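Local coordinates for protein 373aa long hypothetical citrate synthase (Sulfolobus tokodaii, PDB 1VGP) that belongs to the citrate synthase family by sequence, a mainly helical protein whose assembly contains two chains, at residues N62-L74 / I115-I127. Numbering follows the deposited sequence.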
ATOM      1  N   ASN A  62      15.802  -5.746 -27.910  1.00 51.00           N
ATOM      2  CA  ASN A  62      17.207  -5.887 -27.563  1.00 52.01           C
ATOM      3  C   ASN A  62      17.556  -4.827 -26.525  1.00 51.38           C
ATOM      4  O   ASN A  62      18.271  -5.102 -25.559  1.00 50.45           O
ATOM      5  CB  ASN A  62      18.073  -5.714 -28.807  1.00 57.40           C
ATOM      6  CG  ASN A  62      19.073  -6.838 -28.972  1.00 62.79           C
ATOM      7  OD1 ASN A  62      18.719  -8.017 -28.863  1.00 65.83           O
ATOM      8  ND2 ASN A  62      20.331  -6.485 -29.235  1.00 63.69           N
ATOM      9  N   TRP A  63      17.039  -3.619 -26.730  1.00 50.04           N
ATOM     10  CA  TRP A  63      17.152  -2.572 -25.741  1.00 49.49           C
ATOM     11  C   TRP A  63      16.471  -2.993 -24.446  1.00 48.95           C
ATOM     12  O   TRP A  63      16.960  -2.711 -23.352  1.00 49.17           O
ATOM     13  CB  TRP A  63      16.504  -1.286 -26.253  1.00 51.60           C
ATOM     14  CG  TRP A  63      16.329  -0.258 -25.178  1.00 55.82           C
ATOM     15  CD1 TRP A  63      17.277   0.601 -24.703  1.00 56.56           C
ATOM     16  CD2 TRP A  63      15.150  -0.008 -24.418  1.00 56.22           C
ATOM     17  NE1 TRP A  63      16.760   1.372 -23.697  1.00 58.12           N
ATOM     18  CE2 TRP A  63      15.442   1.020 -23.500  1.00 56.88           C
ATOM     19  CE3 TRP A  63      13.854  -0.547 -24.425  1.00 56.62           C
ATOM     20  CZ2 TRP A  63      14.510   1.518 -22.592  1.00 57.16           C
ATOM     21  CZ3 TRP A  63      12.919  -0.056 -23.524  1.00 56.67           C
ATOM     22  CH2 TRP A  63      13.250   0.969 -22.625  1.00 56.01           C
ATOM     23  N   PHE A  64      15.335  -3.667 -24.580  1.00 47.71           N
ATOM     24  CA  PHE A  64      14.466  -3.910 -23.441  1.00 45.72           C
ATOM     25  C   PHE A  64      15.055  -4.947 -22.503  1.00 46.27           C
ATOM     26  O   PHE A  64      15.121  -4.739 -21.295  1.00 45.87           O
ATOM     27  CB  PHE A  64      13.083  -4.370 -23.902  1.00 41.96           C
ATOM     28  CG  PHE A  64      12.147  -4.663 -22.770  1.00 40.23           C
ATOM     29  CD1 PHE A  64      11.583  -3.629 -22.035  1.00 37.95           C
ATOM     30  CD2 PHE A  64      11.855  -5.976 -22.413  1.00 39.28           C
ATOM     31  CE1 PHE A  64      10.743  -3.895 -20.957  1.00 36.28           C
ATOM     32  CE2 PHE A  64      11.016  -6.253 -21.334  1.00 38.32           C
ATOM     33  CZ  PHE A  64      10.460  -5.210 -20.606  1.00 37.94           C
ATOM     34  N   GLN A  65      15.487  -6.072 -23.054  1.00 48.01           N
ATOM     35  CA  GLN A  65      16.096  -7.097 -22.222  1.00 50.75           C
ATOM     36  C   GLN A  65      17.512  -6.717 -21.835  1.00 50.76           C
ATOM     37  O   GLN A  65      18.141  -7.396 -21.036  1.00 51.53           O
ATOM     38  CB  GLN A  65      16.084  -8.452 -22.932  1.00 52.15           C
ATOM     39  CG  GLN A  65      16.632  -8.444 -24.337  1.00 53.12           C
ATOM     40  CD  GLN A  65      16.130  -9.617 -25.161  1.00 56.16           C
ATOM     41  OE1 GLN A  65      16.755 -10.007 -26.144  1.00 57.61           O
ATOM     42  NE2 GLN A  65      14.995 -10.184 -24.761  1.00 56.45           N
ATOM     43  N   GLU A  66      18.018  -5.630 -22.394  1.00 52.35           N
ATOM     44  CA  GLU A  66      19.303  -5.104 -21.955  1.00 54.70           C
ATOM     45  C   GLU A  66      19.122  -4.425 -20.599  1.00 54.95           C
ATOM     46  O   GLU A  66      19.878  -4.677 -19.664  1.00 54.21           O
ATOM     47  CB  GLU A  66      19.828  -4.110 -23.001  1.00 58.61           C
ATOM     48  CG  GLU A  66      20.680  -2.969 -22.455  1.00 67.27           C
ATOM     49  CD  GLU A  66      21.765  -2.520 -23.430  1.00 71.62           C
ATOM     50  OE1 GLU A  66      21.504  -2.533 -24.663  1.00 71.23           O
ATOM     51  OE2 GLU A  66      22.870  -2.160 -22.967  1.00 71.51           O
ATOM     52  N   LYS A  67      18.103  -3.577 -20.497  1.00 55.21           N
ATOM     53  CA  LYS A  67      17.783  -2.923 -19.238  1.00 56.03           C
ATOM     54  C   LYS A  67      17.493  -3.972 -18.165  1.00 56.14           C
ATOM     55  O   LYS A  67      17.792  -3.774 -16.980  1.00 56.30           O
ATOM     56  CB  LYS A  67      16.557  -2.007 -19.412  1.00 54.77           C
ATOM     57  CG  LYS A  67      16.834  -0.684 -20.127  1.00 55.01           C
ATOM     58  CD  LYS A  67      17.855   0.168 -19.373  1.00 55.97           C
ATOM     59  CE  LYS A  67      17.563   1.655 -19.517  1.00 56.40           C
ATOM     60  NZ  LYS A  67      17.452   2.058 -20.941  1.00 58.64           N
ATOM     61  N   LEU A  68      16.917  -5.089 -18.596  1.00 55.37           N
ATOM     62  CA  LEU A  68      16.368  -6.074 -17.681  1.00 56.10           C
ATOM     63  C   LEU A  68      17.452  -6.892 -16.986  1.00 58.24           C
ATOM     64  O   LEU A  68      17.277  -7.295 -15.832  1.00 59.77           O
ATOM     65  CB  LEU A  68      15.425  -7.015 -18.431  1.00 54.58           C
ATOM     66  CG  LEU A  68      13.917  -6.784 -18.338  1.00 52.46           C
ATOM     67  CD1 LEU A  68      13.195  -7.906 -19.075  1.00 50.92           C
ATOM     68  CD2 LEU A  68      13.482  -6.747 -16.891  1.00 50.15           C
ATOM     69  N   ARG A  69      18.563  -7.143 -17.681  1.00 59.29           N
ATOM     70  CA  ARG A  69      19.700  -7.836 -17.074  1.00 59.98           C
ATOM     71  C   ARG A  69      20.615  -6.846 -16.366  1.00 60.28           C
ATOM     72  O   ARG A  69      21.286  -7.191 -15.388  1.00 59.34           O
ATOM     73  CB  ARG A  69      20.516  -8.597 -18.129  1.00 61.29           C
ATOM     74  CG  ARG A  69      19.800  -8.884 -19.431  1.00 64.66           C
ATOM     75  CD  ARG A  69      18.825 -10.039 -19.298  1.00 66.97           C
ATOM     76  NE  ARG A  69      18.263 -10.467 -20.580  1.00 68.78           N
ATOM     77  CZ  ARG A  69      18.955 -11.071 -21.544  1.00 68.57           C
ATOM     78  NH1 ARG A  69      20.276 -11.183 -21.450  1.00 67.67           N
ATOM     79  NH2 ARG A  69      18.320 -11.589 -22.595  1.00 65.50           N
ATOM     80  N   GLU A  70      20.633  -5.617 -16.874  1.00 60.96           N
ATOM     81  CA  GLU A  70      21.497  -4.558 -16.366  1.00 62.05           C
ATOM     82  C   GLU A  70      21.229  -4.247 -14.896  1.00 61.71           C
ATOM     83  O   GLU A  70      22.137  -3.860 -14.170  1.00 62.93           O
ATOM     84  CB  GLU A  70      21.292  -3.287 -17.199  1.00 66.46           C
ATOM     85  CG  GLU A  70      22.572  -2.557 -17.594  1.00 72.00           C
ATOM     86  CD  GLU A  70      22.791  -2.525 -19.107  1.00 74.93           C
ATOM     87  OE1 GLU A  70      23.335  -3.510 -19.656  1.00 76.31           O
ATOM     88  OE2 GLU A  70      22.416  -1.513 -19.741  1.00 74.69           O
ATOM     89  N   GLU A  71      19.986  -4.414 -14.456  1.00 60.60           N
ATOM     90  CA  GLU A  71      19.578  -3.906 -13.148  1.00 58.98           C
ATOM     91  C   GLU A  71      19.063  -4.983 -12.197  1.00 55.44           C
ATOM     92  O   GLU A  71      18.216  -4.707 -11.355  1.00 55.63           O
ATOM     93  CB  GLU A  71      18.493  -2.841 -13.318  1.00 62.97           C
ATOM     94  CG  GLU A  71      19.000  -1.495 -13.801  1.00 64.78           C
ATOM     95  CD  GLU A  71      19.764  -0.739 -12.729  1.00 67.38           C
ATOM     96  OE1 GLU A  71      19.267  -0.660 -11.587  1.00 69.73           O
ATOM     97  OE2 GLU A  71      20.864  -0.225 -13.032  1.00 68.18           O
ATOM     98  N   ARG A  72      19.573  -6.201 -12.328  1.00 52.63           N
ATOM     99  CA  ARG A  72      19.094  -7.313 -11.511  1.00 50.26           C
ATOM    100  C   ARG A  72      19.722  -7.281 -10.131  1.00 49.05           C
ATOM    101  O   ARG A  72      19.230  -7.919  -9.199  1.00 48.62           O
ATOM    102  CB  ARG A  72      19.419  -8.657 -12.170  1.00 49.92           C
ATOM    103  CG  ARG A  72      18.782  -8.855 -13.521  1.00 48.74           C
ATOM    104  CD  ARG A  72      19.134 -10.206 -14.089  1.00 50.75           C
ATOM    105  NE  ARG A  72      18.242 -10.552 -15.186  1.00 52.60           N
ATOM    106  CZ  ARG A  72      18.525 -11.445 -16.124  1.00 52.46           C
ATOM    107  NH1 ARG A  72      19.681 -12.091 -16.097  1.00 51.60           N
ATOM    108  NH2 ARG A  72      17.649 -11.688 -17.090  1.00 53.51           N
ATOM    109  N   TYR A  73      20.818  -6.542 -10.007  1.00 47.32           N
ATOM    110  CA  TYR A  73      21.608  -6.564  -8.792  1.00 46.58           C
ATOM    111  C   TYR A  73      20.937  -5.726  -7.706  1.00 45.18           C
ATOM    112  O   TYR A  73      20.465  -4.617  -7.968  1.00 45.00           O
ATOM    113  CB  TYR A  73      23.013  -6.037  -9.091  1.00 49.66           C
ATOM    114  CG  TYR A  73      23.636  -6.671 -10.320  1.00 55.64           C
ATOM    115  CD1 TYR A  73      24.212  -7.946 -10.261  1.00 58.63           C
ATOM    116  CD2 TYR A  73      23.622  -6.012 -11.554  1.00 57.46           C
ATOM    117  CE1 TYR A  73      24.760  -8.553 -11.400  1.00 58.13           C
ATOM    118  CE2 TYR A  73      24.168  -6.610 -12.703  1.00 58.91           C
ATOM    119  CZ  TYR A  73      24.733  -7.880 -12.616  1.00 59.04           C
ATOM    120  OH  TYR A  73      25.272  -8.473 -13.740  1.00 58.75           O
ATOM    121  N   LEU A  74      20.888  -6.268  -6.492  1.00 42.87           N
ATOM    122  CA  LEU A  74      20.394  -5.544  -5.327  1.00 40.44           C
ATOM    123  C   LEU A  74      21.521  -4.765  -4.648  1.00 41.33           C
ATOM    124  O   LEU A  74      22.659  -5.242  -4.577  1.00 38.60           O
ATOM    125  CB  LEU A  74      19.803  -6.531  -4.323  1.00 37.48           C
ATOM    126  CG  LEU A  74      18.899  -7.629  -4.875  1.00 37.44           C
ATOM    127  CD1 LEU A  74      18.685  -8.706  -3.806  1.00 37.11           C
ATOM    128  CD2 LEU A  74      17.573  -7.031  -5.309  1.00 33.40           C
ATOM    129  N   ILE A 115      11.202   3.075 -17.101  1.00 43.46           N
ATOM    130  CA  ILE A 115      12.573   2.668 -16.803  1.00 42.79           C
ATOM    131  C   ILE A 115      12.722   2.244 -15.349  1.00 41.39           C
ATOM    132  O   ILE A 115      13.271   1.183 -15.060  1.00 42.86           O
ATOM    133  CB  ILE A 115      13.570   3.806 -17.074  1.00 41.87           C
ATOM    134  CG1 ILE A 115      13.466   4.255 -18.530  1.00 41.66           C
ATOM    135  CG2 ILE A 115      14.979   3.347 -16.756  1.00 42.40           C
ATOM    136  CD1 ILE A 115      13.755   3.169 -19.524  1.00 39.64           C
ATOM    137  N   LYS A 116      12.246   3.092 -14.443  1.00 40.65           N
ATOM    138  CA  LYS A 116      12.119   2.745 -13.035  1.00 38.89           C
ATOM    139  C   LYS A 116      11.380   1.404 -12.904  1.00 38.75           C
ATOM    140  O   LYS A 116      11.764   0.539 -12.118  1.00 39.23           O
ATOM    141  CB  LYS A 116      11.343   3.860 -12.323  1.00 41.08           C
ATOM    142  CG  LYS A 116      11.378   3.833 -10.804  1.00 42.84           C
ATOM    143  CD  LYS A 116      12.756   4.180 -10.243  1.00 49.21           C
ATOM    144  CE  LYS A 116      13.142   5.635 -10.488  1.00 52.17           C
ATOM    145  NZ  LYS A 116      11.972   6.540 -10.366  1.00 53.52           N
ATOM    146  N   GLY A 117      10.330   1.226 -13.699  1.00 38.56           N
ATOM    147  CA  GLY A 117       9.614  -0.042 -13.699  1.00 36.48           C
ATOM    148  C   GLY A 117      10.440  -1.257 -14.100  1.00 35.31           C
ATOM    149  O   GLY A 117      10.390  -2.277 -13.412  1.00 34.12           O
ATOM    150  N   ILE A 118      11.182  -1.161 -15.206  1.00 33.85           N
ATOM    151  CA  ILE A 118      12.036  -2.257 -15.649  1.00 35.84           C
ATOM    152  C   ILE A 118      12.912  -2.750 -14.509  1.00 38.40           C
ATOM    153  O   ILE A 118      12.931  -3.941 -14.184  1.00 35.90           O
ATOM    154  CB  ILE A 118      12.997  -1.839 -16.770  1.00 37.65           C
ATOM    155  CG1 ILE A 118      12.251  -1.081 -17.873  1.00 39.44           C
ATOM    156  CG2 ILE A 118      13.706  -3.064 -17.309  1.00 34.85           C
ATOM    157  CD1 ILE A 118      11.170  -1.863 -18.534  1.00 41.11           C
ATOM    158  N   LYS A 119      13.647  -1.823 -13.902  1.00 40.69           N
ATOM    159  CA  LYS A 119      14.639  -2.176 -12.892  1.00 42.72           C
ATOM    160  C   LYS A 119      13.988  -2.864 -11.687  1.00 40.10           C
ATOM    161  O   LYS A 119      14.485  -3.879 -11.196  1.00 39.91           O
ATOM    162  CB  LYS A 119      15.417  -0.923 -12.458  1.00 48.00           C
ATOM    163  CG  LYS A 119      14.576   0.163 -11.782  1.00 52.16           C
ATOM    164  CD  LYS A 119      15.173   0.612 -10.437  1.00 54.42           C
ATOM    165  CE  LYS A 119      15.052  -0.482  -9.359  1.00 54.94           C
ATOM    166  NZ  LYS A 119      15.720  -0.120  -8.060  1.00 54.33           N
ATOM    167  N   LEU A 120      12.870  -2.321 -11.222  1.00 37.68           N
ATOM    168  CA  LEU A 120      12.106  -2.965 -10.162  1.00 36.18           C
ATOM    169  C   LEU A 120      11.756  -4.403 -10.530  1.00 36.04           C
ATOM    170  O   LEU A 120      11.989  -5.328  -9.747  1.00 34.65           O
ATOM    171  CB  LEU A 120      10.814  -2.189  -9.893  1.00 32.57           C
ATOM    172  CG  LEU A 120      10.573  -1.742  -8.455  1.00 32.44           C
ATOM    173  CD1 LEU A 120       9.120  -1.307  -8.316  1.00 31.53           C
ATOM    174  CD2 LEU A 120      10.905  -2.864  -7.475  1.00 29.81           C
ATOM    175  N   ILE A 121      11.194  -4.571 -11.727  1.00 34.79           N
ATOM    176  CA  ILE A 121      10.709  -5.865 -12.201  1.00 34.95           C
ATOM    177  C   ILE A 121      11.849  -6.888 -12.205  1.00 36.14           C
ATOM    178  O   ILE A 121      11.673  -8.048 -11.834  1.00 37.42           O
ATOM    179  CB  ILE A 121      10.131  -5.725 -13.640  1.00 32.67           C
ATOM    180  CG1 ILE A 121       8.857  -4.887 -13.597  1.00 33.13           C
ATOM    181  CG2 ILE A 121       9.850  -7.090 -14.238  1.00 31.40           C
ATOM    182  CD1 ILE A 121       8.355  -4.459 -14.942  1.00 32.59           C
ATOM    183  N   SER A 122      13.020  -6.429 -12.619  1.00 36.67           N
ATOM    184  CA  SER A 122      14.173  -7.289 -12.767  1.00 37.01           C
ATOM    185  C   SER A 122      14.762  -7.752 -11.432  1.00 36.48           C
ATOM    186  O   SER A 122      15.437  -8.785 -11.370  1.00 37.95           O
ATOM    187  CB  SER A 122      15.245  -6.576 -13.574  1.00 38.67           C
ATOM    188  OG  SER A 122      16.398  -6.392 -12.781  1.00 43.12           O
ATOM    189  N   LYS A 123      14.508  -6.998 -10.368  1.00 34.09           N
ATOM    190  CA  LYS A 123      15.073  -7.326  -9.063  1.00 31.53           C
ATOM    191  C   LYS A 123      14.208  -8.261  -8.227  1.00 32.30           C
ATOM    192  O   LYS A 123      14.701  -8.873  -7.278  1.00 33.47           O
ATOM    193  CB  LYS A 123      15.336  -6.050  -8.261  1.00 30.36           C
ATOM    194  CG  LYS A 123      16.558  -5.265  -8.724  1.00 26.20           C
ATOM    195  CD  LYS A 123      16.500  -3.839  -8.231  1.00 27.51           C
ATOM    196  CE  LYS A 123      17.778  -3.102  -8.560  1.00 28.71           C
ATOM    197  NZ  LYS A 123      17.687  -2.438  -9.879  1.00 30.34           N
ATOM    198  N   PHE A 124      12.922  -8.370  -8.559  1.00 32.84           N
ATOM    199  CA  PHE A 124      12.022  -9.217  -7.777  1.00 30.75           C
ATOM    200  C   PHE A 124      12.584 -10.625  -7.675  1.00 29.82           C
ATOM    201  O   PHE A 124      12.731 -11.168  -6.585  1.00 28.15           O
ATOM    202  CB  PHE A 124      10.623  -9.261  -8.404  1.00 30.40           C
ATOM    203  CG  PHE A 124       9.658  -8.267  -7.813  1.00 29.89           C
ATOM    204  CD1 PHE A 124       8.586  -8.695  -7.043  1.00 27.54           C
ATOM    205  CD2 PHE A 124       9.826  -6.901  -8.028  1.00 30.82           C
ATOM    206  CE1 PHE A 124       7.690  -7.776  -6.496  1.00 28.99           C
ATOM    207  CE2 PHE A 124       8.935  -5.974  -7.484  1.00 28.40           C
ATOM    208  CZ  PHE A 124       7.866  -6.412  -6.715  1.00 28.47           C
ATOM    209  N   PRO A 125      12.925 -11.234  -8.820  1.00 30.70           N
ATOM    210  CA  PRO A 125      13.460 -12.600  -8.747  1.00 31.86           C
ATOM    211  C   PRO A 125      14.735 -12.713  -7.897  1.00 31.40           C
ATOM    212  O   PRO A 125      14.922 -13.700  -7.179  1.00 31.30           O
ATOM    213  CB  PRO A 125      13.672 -12.982 -10.218  1.00 30.79           C
ATOM    214  CG  PRO A 125      13.697 -11.678 -10.961  1.00 32.05           C
ATOM    215  CD  PRO A 125      12.777 -10.771 -10.213  1.00 30.01           C
ATOM    216  N   THR A 126      15.587 -11.688  -7.962  1.00 31.22           N
ATOM    217  CA  THR A 126      16.809 -11.630  -7.160  1.00 30.43           C
ATOM    218  C   THR A 126      16.499 -11.581  -5.670  1.00 30.66           C
ATOM    219  O   THR A 126      17.150 -12.260  -4.874  1.00 31.46           O
ATOM    220  CB  THR A 126      17.669 -10.391  -7.509  1.00 30.91           C
ATOM    221  OG1 THR A 126      17.662 -10.168  -8.922  1.00 31.67           O
ATOM    222  CG2 THR A 126      19.091 -10.594  -7.068  1.00 29.71           C
ATOM    223  N   ILE A 127      15.514 -10.770  -5.288  1.00 30.22           N
ATOM    224  CA  ILE A 127      15.058 -10.738  -3.895  1.00 29.33           C
ATOM    225  C   ILE A 127      14.546 -12.119  -3.493  1.00 30.42           C
ATOM    226  O   ILE A 127      14.919 -12.655  -2.452  1.00 30.54           O
ATOM    227  CB  ILE A 127      13.907  -9.725  -3.692  1.00 27.23           C
ATOM    228  CG1 ILE A 127      14.390  -8.306  -4.015  1.00 27.76           C
ATOM    229  CG2 ILE A 127      13.387  -9.805  -2.266  1.00 24.03           C
ATOM    230  CD1 ILE A 127      13.288  -7.262  -3.975  1.00 23.44           C
TER
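Lys123 reaches the end of helix 58-70 and gives its NZ to Glu71 twice: to the carbonyl O at 2.8 Å and, in a salt bridge, to OE1 at 2.9 Å. The carboxylate is met on its anti side, 24° out of its plane, and the two side chains run alongside each other in the same direction. Glu71 is the first residue to leave helical geometry, and two further side chains of helix 113-135 donate to the carbonyls here: Ser122 OG makes a weak hydrogen bond to Glu71 O, Thr126 OG1 one of 2.8 Å to Arg72 O. Beyond them Leu74 slides past Thr126, CG against CG2, and its CD2 meets Ile127 CG1 at 3.7 Å.

Back along helix 58-70, in this helix-on-helix packing of a mainly helical fold (segment axes crossing at -53°), buried Ile118 sends CG2, anti to its backbone N, between Lys67 CB and buried Leu68 CD2. Toward the more exposed end the contact thins: Ile115 CD1 reaches only the edge of the Trp63 ring, 3.6 Å from CZ2, and the bent Lys67 chain lies over one ring face. Three of the four polar bonds end on main-chain oxygens, the fourth on the Glu71 carboxylate, which would tie the helix exit mainly to backbone position.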